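Local structure of bifunctional protein PutA (Bdellovibrio bacteriovorus, 5UR2) at residues 8-13 with 363-368; 340-345 with 370-375; 495-500 with 525-530. The protein probably oxidises proline to glutamate in two steps, pairing a flavin-dependent proline dehydrogenase with an NAD-dependent glutamate semialdehyde dehydrogenase in one chain. All blocks are in the same frame, centred on the assembly; numbering follows the deposited sequence.

Contact 1: 8-13 with 363-368; sequences SQIVSR and CMLYAE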
loop_
_atom_site.group_PDB
_atom_site.type_symbol
_atom_site.label_atom_id
_atom_site.label_comp_id
_atom_site.label_asym_id
_atom_site.label_seq_id
_atom_site.Cartn_x
_atom_site.Cartn_y
_atom_site.Cartn_z
ATOM N N SER B 8 56.905 -4.410 -20.645
ATOM C CA SER B 8 57.196 -4.925 -21.979
ATOM C C SER B 8 57.901 -6.275 -21.928
ATOM O O SER B 8 57.699 -7.108 -22.817
ATOM C CB SER B 8 58.037 -3.920 -22.765
ATOM O OG SER B 8 59.371 -4.384 -22.886
ATOM N N GLN B 9 58.759 -6.502 -20.932
ATOM C CA GLN B 9 59.430 -7.798 -20.841
ATOM C C GLN B 9 58.475 -8.891 -20.374
ATOM O O GLN B 9 58.598 -10.049 -20.790
ATOM C CB GLN B 9 60.622 -7.715 -19.900
ATOM C CG GLN B 9 61.582 -6.585 -20.214
ATOM C CD GLN B 9 62.854 -6.644 -19.381
ATOM O OE1 GLN B 9 63.382 -7.723 -19.096
ATOM N NE2 GLN B 9 63.351 -5.477 -18.987
ATOM N N ILE B 10 57.524 -8.547 -19.506
ATOM C CA ILE B 10 56.514 -9.518 -19.097
ATOM C C ILE B 10 55.646 -9.912 -20.294
ATOM O O ILE B 10 55.417 -11.101 -20.550
ATOM C CB ILE B 10 55.687 -8.959 -17.927
ATOM C CG1 ILE B 10 56.589 -8.834 -16.695
ATOM C CG2 ILE B 10 54.487 -9.851 -17.633
ATOM C CD1 ILE B 10 55.953 -8.120 -15.546
ATOM N N VAL B 11 55.194 -8.921 -21.073
ATOM C CA VAL B 11 54.399 -9.217 -22.266
ATOM C C VAL B 11 55.153 -10.163 -23.192
ATOM O O VAL B 11 54.565 -11.087 -23.770
ATOM C CB VAL B 11 53.990 -7.918 -22.986
ATOM C CG1 VAL B 11 53.432 -8.221 -24.377
ATOM C CG2 VAL B 11 52.949 -7.185 -22.172
ATOM N N SER B 12 56.463 -9.945 -23.353
ATOM C CA SER B 12 57.270 -10.820 -24.204
ATOM C C SER B 12 57.277 -12.255 -23.689
ATOM O O SER B 12 57.189 -13.204 -24.478
ATOM C CB SER B 12 58.700 -10.283 -24.315
ATOM O OG SER B 12 58.703 -9.018 -24.943
ATOM N N ARG B 13 57.441 -12.438 -22.376
ATOM C CA ARG B 13 57.448 -13.790 -21.831
ATOM C C ARG B 13 56.106 -14.477 -22.047
ATOM O O ARG B 13 56.056 -15.666 -22.386
ATOM C CB ARG B 13 57.812 -13.762 -20.348
ATOM C CG ARG B 13 57.839 -15.139 -19.716
ATOM C CD ARG B 13 58.890 -15.993 -20.398
ATOM N NE ARG B 13 60.177 -15.312 -20.456
ATOM C CZ ARG B 13 61.105 -15.368 -19.506
ATOM N NH1 ARG B 13 60.897 -16.101 -18.416
ATOM N NH2 ARG B 13 62.248 -14.698 -19.654
ATOM N N CYS B 363 55.392 -13.447 -12.661
ATOM C CA CYS B 363 56.179 -14.101 -11.626
ATOM C C CYS B 363 57.552 -14.510 -12.155
ATOM O O CYS B 363 58.570 -14.308 -11.481
ATOM C CB CYS B 363 55.425 -15.308 -11.086
ATOM S SG CYS B 363 53.947 -14.898 -10.120
ATOM N N MET B 364 57.602 -15.067 -13.366
ATOM C CA MET B 364 58.879 -15.510 -13.916
ATOM C C MET B 364 59.856 -14.355 -14.013
ATOM O O MET B 364 61.032 -14.494 -13.657
ATOM C CB MET B 364 58.689 -16.133 -15.297
ATOM C CG MET B 364 57.972 -17.464 -15.309
ATOM S SD MET B 364 57.640 -17.999 -16.997
ATOM C CE MET B 364 56.798 -19.543 -16.669
ATOM N N LEU B 365 59.386 -13.210 -14.513
ATOM C CA LEU B 365 60.262 -12.062 -14.717
ATOM C C LEU B 365 60.706 -11.470 -13.386
ATOM O O LEU B 365 61.894 -11.176 -13.189
ATOM C CB LEU B 365 59.552 -11.002 -15.569
ATOM C CG LEU B 365 59.937 -10.989 -17.046
ATOM C CD1 LEU B 365 61.386 -10.580 -17.223
ATOM C CD2 LEU B 365 59.720 -12.366 -17.627
ATOM N N TYR B 366 59.762 -11.312 -12.451
ATOM C CA TYR B 366 60.101 -10.788 -11.134
ATOM C C TYR B 366 61.160 -11.661 -10.474
ATOM O O TYR B 366 62.105 -11.153 -9.848
ATOM C CB TYR B 366 58.842 -10.705 -10.257
ATOM C CG TYR B 366 57.777 -9.728 -10.739
ATOM C CD1 TYR B 366 58.106 -8.550 -11.410
ATOM C CD2 TYR B 366 56.434 -10.017 -10.559
ATOM C CE1 TYR B 366 57.099 -7.661 -11.864
ATOM C CE2 TYR B 366 55.428 -9.152 -11.015
ATOM C CZ TYR B 366 55.762 -7.977 -11.657
ATOM O OH TYR B 366 54.741 -7.142 -12.093
ATOM N N ALA B 367 61.041 -12.984 -10.635
ATOM C CA ALA B 367 62.090 -13.871 -10.139
ATOM C C ALA B 367 63.404 -13.619 -10.869
ATOM O O ALA B 367 64.474 -13.599 -10.249
ATOM C CB ALA B 367 61.665 -15.335 -10.277
ATOM N N GLU B 368 63.349 -13.418 -12.190
ATOM C CA GLU B 368 64.589 -13.263 -12.951
ATOM C C GLU B 368 65.277 -11.943 -12.639
ATOM O O GLU B 368 66.508 -11.885 -12.579
ATOM C CB GLU B 368 64.320 -13.386 -14.452
ATOM C CG GLU B 368 64.068 -14.817 -14.885
ATOM C CD GLU B 368 63.459 -14.935 -16.269
ATOM O OE1 GLU B 368 63.552 -13.961 -17.054
ATOM O OE2 GLU B 368 62.883 -16.010 -16.560
#

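Contact 2: 340-345 with 370-375; sequences YLLENI and LNIPKE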
loop_
_atom_site.group_PDB
_atom_site.type_symbol
_atom_site.label_atom_id
_atom_site.label_comp_id
_atom_site.label_asym_id
_atom_site.label_seq_id
_atom_site.Cartn_x
_atom_site.Cartn_y
_atom_site.Cartn_z
ATOM N N TYR B 340 56.776 -9.272 -3.432
ATOM C CA TYR B 340 57.234 -9.144 -2.050
ATOM C C TYR B 340 57.802 -10.464 -1.526
ATOM O O TYR B 340 58.894 -10.494 -0.947
ATOM C CB TYR B 340 56.092 -8.651 -1.153
ATOM C CG TYR B 340 56.567 -8.228 0.226
ATOM C CD1 TYR B 340 57.026 -6.934 0.456
ATOM C CD2 TYR B 340 56.567 -9.116 1.286
ATOM C CE1 TYR B 340 57.473 -6.541 1.705
ATOM C CE2 TYR B 340 57.008 -8.734 2.543
ATOM C CZ TYR B 340 57.469 -7.448 2.746
ATOM O OH TYR B 340 57.898 -7.075 4.004
ATOM N N LEU B 341 57.074 -11.567 -1.724
ATOM C CA LEU B 341 57.560 -12.867 -1.273
ATOM C C LEU B 341 58.875 -13.229 -1.963
ATOM O O LEU B 341 59.800 -13.735 -1.319
ATOM C CB LEU B 341 56.500 -13.939 -1.537
ATOM C CG LEU B 341 55.188 -13.805 -0.748
ATOM C CD1 LEU B 341 54.054 -14.561 -1.420
ATOM C CD2 LEU B 341 55.367 -14.291 0.684
ATOM N N LEU B 342 58.977 -12.978 -3.276
ATOM C CA LEU B 342 60.227 -13.238 -3.984
ATOM C C LEU B 342 61.363 -12.397 -3.414
ATOM O O LEU B 342 62.475 -12.897 -3.203
ATOM C CB LEU B 342 60.051 -12.953 -5.474
ATOM C CG LEU B 342 59.199 -13.974 -6.206
ATOM C CD1 LEU B 342 58.929 -13.487 -7.636
ATOM C CD2 LEU B 342 59.917 -15.342 -6.179
ATOM N N GLU B 343 61.081 -11.123 -3.129
ATOM C CA GLU B 343 62.078 -10.244 -2.534
ATOM C C GLU B 343 62.617 -10.799 -1.228
ATOM O O GLU B 343 63.778 -10.547 -0.879
ATOM C CB GLU B 343 61.466 -8.870 -2.299
ATOM C CG GLU B 343 62.461 -7.855 -1.868
ATOM C CD GLU B 343 63.362 -7.458 -3.012
ATOM O OE1 GLU B 343 62.826 -7.084 -4.089
ATOM O OE2 GLU B 343 64.596 -7.537 -2.829
ATOM N N ASN B 344 61.826 -11.623 -0.541
ATOM C CA ASN B 344 62.161 -12.160 0.771
ATOM C C ASN B 344 62.285 -13.675 0.740
ATOM O O ASN B 344 62.075 -14.341 1.758
ATOM C CB ASN B 344 61.113 -11.759 1.810
ATOM C CG ASN B 344 61.173 -10.287 2.172
ATOM O OD1 ASN B 344 61.989 -9.901 2.995
ATOM N ND2 ASN B 344 60.262 -9.475 1.620
ATOM N N ILE B 345 62.655 -14.230 -0.415
ATOM C CA ILE B 345 62.662 -15.677 -0.563
ATOM C C ILE B 345 63.629 -16.342 0.414
ATOM O O ILE B 345 63.477 -17.531 0.713
ATOM C CB ILE B 345 62.965 -16.058 -2.031
ATOM C CG1 ILE B 345 62.670 -17.542 -2.269
ATOM C CG2 ILE B 345 64.397 -15.674 -2.432
ATOM C CD1 ILE B 345 62.619 -17.919 -3.719
ATOM N N LEU B 370 65.436 -10.612 -9.859
ATOM C CA LEU B 370 66.056 -10.808 -8.552
ATOM C C LEU B 370 67.157 -11.861 -8.568
ATOM O O LEU B 370 67.657 -12.230 -7.500
ATOM C CB LEU B 370 65.000 -11.190 -7.508
ATOM C CG LEU B 370 63.940 -10.116 -7.281
ATOM C CD1 LEU B 370 62.753 -10.635 -6.454
ATOM C CD2 LEU B 370 64.589 -8.894 -6.641
ATOM N N ASN B 371 67.536 -12.358 -9.748
ATOM C CA ASN B 371 68.554 -13.399 -9.906
ATOM C C ASN B 371 68.211 -14.658 -9.111
ATOM O O ASN B 371 69.099 -15.395 -8.667
ATOM C CB ASN B 371 69.936 -12.866 -9.521
ATOM C CG ASN B 371 70.357 -11.704 -10.382
ATOM O OD1 ASN B 371 70.332 -11.786 -11.610
ATOM N ND2 ASN B 371 70.697 -10.592 -9.743
ATOM N N ILE B 372 66.925 -14.931 -8.961
ATOM C CA ILE B 372 66.486 -16.161 -8.309
ATOM C C ILE B 372 66.541 -17.293 -9.330
ATOM O O ILE B 372 66.037 -17.125 -10.450
ATOM C CB ILE B 372 65.079 -15.981 -7.753
ATOM C CG1 ILE B 372 65.071 -14.858 -6.719
ATOM C CG2 ILE B 372 64.574 -17.270 -7.098
ATOM C CD1 ILE B 372 63.636 -14.454 -6.282
ATOM N N PRO B 373 67.161 -18.429 -9.014
ATOM C CA PRO B 373 67.218 -19.524 -9.992
ATOM C C PRO B 373 65.848 -20.169 -10.181
ATOM O O PRO B 373 65.018 -20.202 -9.265
ATOM C CB PRO B 373 68.216 -20.509 -9.373
ATOM C CG PRO B 373 68.099 -20.267 -7.893
ATOM C CD PRO B 373 67.800 -18.785 -7.737
ATOM N N LYS B 374 65.636 -20.715 -11.388
ATOM C CA LYS B 374 64.336 -21.286 -11.727
ATOM C C LYS B 374 63.945 -22.384 -10.749
ATOM O O LYS B 374 62.794 -22.449 -10.303
ATOM C CB LYS B 374 64.353 -21.822 -13.161
ATOM N N GLU B 375 64.913 -23.193 -10.324
ATOM C CA GLU B 375 64.604 -24.319 -9.459
ATOM C C GLU B 375 64.075 -23.873 -8.107
ATOM O O GLU B 375 63.522 -24.700 -7.373
ATOM C CB GLU B 375 65.852 -25.187 -9.254
ATOM C CG GLU B 375 66.398 -25.844 -10.531
ATOM C CD GLU B 375 67.234 -24.900 -11.397
ATOM O OE1 GLU B 375 67.590 -23.794 -10.932
ATOM O OE2 GLU B 375 67.528 -25.266 -12.553
#

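Contact 3: 495-500 with 525-530; sequences VNVNIV and GKIQMA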
loop_
_atom_site.group_PDB
_atom_site.type_symbol
_atom_site.label_atom_id
_atom_site.label_comp_id
_atom_site.label_asym_id
_atom_site.label_seq_id
_atom_site.Cartn_x
_atom_site.Cartn_y
_atom_site.Cartn_z
ATOM N N VAL B 495 19.461 -5.311 39.970
ATOM C CA VAL B 495 18.921 -4.061 39.443
ATOM C C VAL B 495 17.548 -3.820 40.058
ATOM O O VAL B 495 16.655 -4.667 39.959
ATOM C CB VAL B 495 18.847 -4.109 37.912
ATOM C CG1 VAL B 495 18.251 -2.830 37.367
ATOM C CG2 VAL B 495 20.250 -4.350 37.345
ATOM N N ASN B 496 17.393 -2.690 40.739
ATOM C CA ASN B 496 16.109 -2.284 41.294
ATOM C C ASN B 496 15.310 -1.552 40.223
ATOM O O ASN B 496 15.736 -0.500 39.742
ATOM C CB ASN B 496 16.312 -1.400 42.519
ATOM C CG ASN B 496 16.953 -2.146 43.655
ATOM O OD1 ASN B 496 16.299 -2.948 44.319
ATOM N ND2 ASN B 496 18.248 -1.910 43.875
ATOM N N VAL B 497 14.161 -2.109 39.847
ATOM C CA VAL B 497 13.353 -1.580 38.758
ATOM C C VAL B 497 12.098 -0.955 39.345
ATOM O O VAL B 497 11.379 -1.592 40.123
ATOM C CB VAL B 497 13.012 -2.663 37.723
ATOM C CG1 VAL B 497 12.014 -2.121 36.707
ATOM C CG2 VAL B 497 14.292 -3.129 36.999
ATOM N N ASN B 498 11.837 0.285 38.961
ATOM C CA ASN B 498 10.667 1.013 39.417
ATOM C C ASN B 498 9.637 1.100 38.307
ATOM O O ASN B 498 9.957 0.999 37.121
ATOM C CB ASN B 498 11.043 2.423 39.881
ATOM C CG ASN B 498 11.793 2.412 41.181
ATOM O OD1 ASN B 498 11.479 1.621 42.076
ATOM N ND2 ASN B 498 12.785 3.298 41.309
ATOM N N ILE B 499 8.382 1.274 38.723
ATOM C CA ILE B 499 7.327 1.687 37.813
ATOM C C ILE B 499 7.602 3.113 37.353
ATOM O O ILE B 499 8.095 3.945 38.130
ATOM C CB ILE B 499 5.971 1.585 38.530
ATOM C CG1 ILE B 499 5.779 0.189 39.103
ATOM C CG2 ILE B 499 4.834 1.931 37.594
ATOM C CD1 ILE B 499 4.958 0.191 40.388
ATOM N N VAL B 500 7.284 3.421 36.093
ATOM C CA VAL B 500 7.491 4.771 35.568
ATOM C C VAL B 500 6.216 5.254 34.895
ATOM O O VAL B 500 5.853 4.762 33.824
ATOM C CB VAL B 500 8.664 4.850 34.589
ATOM C CG1 VAL B 500 8.867 6.295 34.192
ATOM C CG2 VAL B 500 9.916 4.293 35.236
ATOM N N GLY B 525 17.138 -9.102 39.037
ATOM C CA GLY B 525 16.266 -7.950 39.202
ATOM C C GLY B 525 15.360 -8.083 40.408
ATOM O O GLY B 525 14.881 -9.175 40.732
ATOM N N LYS B 526 15.129 -6.958 41.070
ATOM C CA LYS B 526 14.091 -6.822 42.085
ATOM C C LYS B 526 13.063 -5.838 41.528
ATOM O O LYS B 526 13.341 -4.638 41.427
ATOM C CB LYS B 526 14.682 -6.359 43.419
ATOM C CG LYS B 526 15.572 -7.410 44.082
ATOM C CD LYS B 526 16.154 -6.934 45.413
ATOM C CE LYS B 526 16.172 -8.035 46.466
ATOM N NZ LYS B 526 14.901 -8.804 46.530
ATOM N N ILE B 527 11.888 -6.347 41.152
ATOM C CA ILE B 527 10.921 -5.601 40.343
ATOM C C ILE B 527 9.785 -5.107 41.221
ATOM O O ILE B 527 9.085 -5.914 41.839
ATOM C CB ILE B 527 10.345 -6.459 39.205
ATOM C CG1 ILE B 527 11.438 -7.273 38.498
ATOM C CG2 ILE B 527 9.509 -5.587 38.275
ATOM C CD1 ILE B 527 12.551 -6.447 37.909
ATOM N N GLN B 528 9.568 -3.789 41.239
ATOM C CA GLN B 528 8.340 -3.229 41.803
ATOM C C GLN B 528 7.163 -3.664 40.934
ATOM O O GLN B 528 7.089 -3.286 39.759
ATOM C CB GLN B 528 8.411 -1.694 41.839
ATOM C CG GLN B 528 9.512 -1.086 42.721
ATOM C CD GLN B 528 9.280 -1.313 44.219
ATOM O OE1 GLN B 528 8.145 -1.241 44.711
ATOM N NE2 GLN B 528 10.357 -1.596 44.944
ATOM N N MET B 529 6.232 -4.432 41.506
ATOM C CA MET B 529 5.083 -4.968 40.779
ATOM C C MET B 529 3.870 -4.094 41.071
ATOM O O MET B 529 3.428 -4.003 42.220
ATOM C CB MET B 529 4.814 -6.419 41.169
ATOM C CG MET B 529 6.015 -7.344 40.965
ATOM S SD MET B 529 6.483 -7.502 39.225
ATOM C CE MET B 529 5.590 -8.986 38.780
ATOM N N ALA B 530 3.328 -3.474 40.030
ATOM C CA ALA B 530 2.364 -2.404 40.212
ATOM C C ALA B 530 1.024 -2.909 40.738
ATOM O O ALA B 530 0.618 -4.045 40.490
ATOM C CB ALA B 530 2.153 -1.677 38.888
#

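Contact 1: 8-13 with 363-368
NH1 and NH2 of R13 each take one carboxylate oxygen of E368, a bidentate salt bridge. The shorter bond, NH1 of R13 to OE2 of E368, is 2.7 Å long and nearly straight at 172°, with OE2 in the guanidinium plane. Its companion from R13 NH2 to E368 OE1 measures 3.0 Å and is more bent; it meets the syn lone pair of OE1 from a guanidinium plane turned 37° against the carboxylate. R13 gets there with CG anti to the backbone N and two bends further out, at chi2 and chi3. That course bends the arginine over CD2 of L365, which sits over the centre of one guanidinium face, 3.8 Å above the plane, and also touches R13 CB at 3.6 Å. M364 runs across the arginine chain, its SD near R13 CG and CD.

The pair joins helix 6-22 of the N-terminal region to helix 357-369, an outer helix of the proline dehydrogenase barrel, with the short segments' axes 9.5 Å apart and 125° between their directions. L365 fills the gap between them. Its CB lies 3.8 Å from CG1 of I10 as the two side chains pass antiparallel, while its CD1 reaches Q9, whose amide OE1 is hydrogen-bonded to K369 and NE2 to D5. I10 CD1 also comes within 3.9 Å of Y366 CE1; the phenol OH hydrogen-bonds E335 of helix 327-343, and Y398 lies against R13, M364 and E368.

Contact 2: 340-345 with 370-375
L342 takes up two aliphatic side chains from the opposing loop. Its CB meets CD1 of L370 at 3.7 Å, and its CD2 lies 3.8 Å from CD1 of I372, the two side chains slanting across one another. The same I372 methyl also rests 3.6 Å from the backbone O of L342, so the isoleucine is pressed against the last turn of the helix as well as its side chain. The ends of I345 and I372 meet head-on, CD1 of I345 standing 4.0 Å from CG2 of I372. On the outer side the E343 side chain lies across L370. With its CG anti to the backbone N and a bend at chi2 (72°), the glutamate swings its carboxylate back over the leucine, bringing OE1 within 3.6 Å of L370 CD2. No hydrogen bond spans the contact; it is held by apolar packing near the surface.

In the proline dehydrogenase TIM barrel this is where helix 327-343 ends beside the loop that leads from helix 357-369 into strand 379-382. Both segments turn here, each by its own device. On the loop side a Schellman motif closes helix 357-369, with N371 at positive phi in the C-prime position; its bonds run from I372 N to A367 O and from N371 N to E368 O, and I372, just beyond, points toward L342. On the other side N344 leaves helical geometry, and its ND2 turns back to Y340 O at 3.1 Å, approaching from above the carbonyl plane, while the same nitrogen lies over the rim of one face of the Y340 ring. Behind L342 and I345 stands P350 of strand 349-353, and F352 and L377 also pack on L342.

Contact 3: 495-500 with 525-530
V497 bonds 525-528 through both its backbone N and its O. Three hydrogen bonds tie the strands: K526 N to V495 O at 3.0 Å, V497 N to K526 O at 3.1 Å and Q528 N to V497 O at 3.1 Å, the middle one almost straight at 175°. The face carrying V497 and I527 is the tightly packed one. I527 turns its CD1 to within 3.8 Å of V497 CB, in part over G525, where there is no side chain to obstruct it; W675 and F693 then cover V497. Further along, past the paired residues, I499 lays its CD1 against CB of A530, 3.7 Å away, and both are buried.

The opposite face, with N496 and K526, is looser and more open to solvent. N496 and K526 run side by side, and OD1 of N496 gets no nearer to K526 CB than 3.9 Å. The lysine chain bends at chi3 and chi4, and its NZ forms a salt bridge with D513. Next to them N498 and Q528 point the same way with amide planes 51° apart, touching through N498 OD1 and Q528 CG at 3.4 Å; their polar ends are engaged by other partners, N498 ND2 by E505, Q528 OE1 by the backbone N of S508 and G509. These are the two central, parallel strands of a small four-stranded mixed sheet, ordered 504-506, 495-501, 523-528, 511-516, which packs on helix 671-684 in the aldehyde dehydrogenase half of the chain.

From the N terminus, contact 1 closes the longest loop: helix 6-22 reaches across some 350 residues to helix 357-369 and so fastens the N-terminal region to the outside of the proline dehydrogenase barrel. Contact 2 opens at 340-345, before 363-368 is reached, and closes at 370-375 after it, so the two loops cross. They also touch, where CD1 of L342 packs against Y366 and A367. Contact 3 follows in series, a short closure within the aldehyde dehydrogenase end of the chain, on the far side of its centre and about 75 Å from contact 1 between centres.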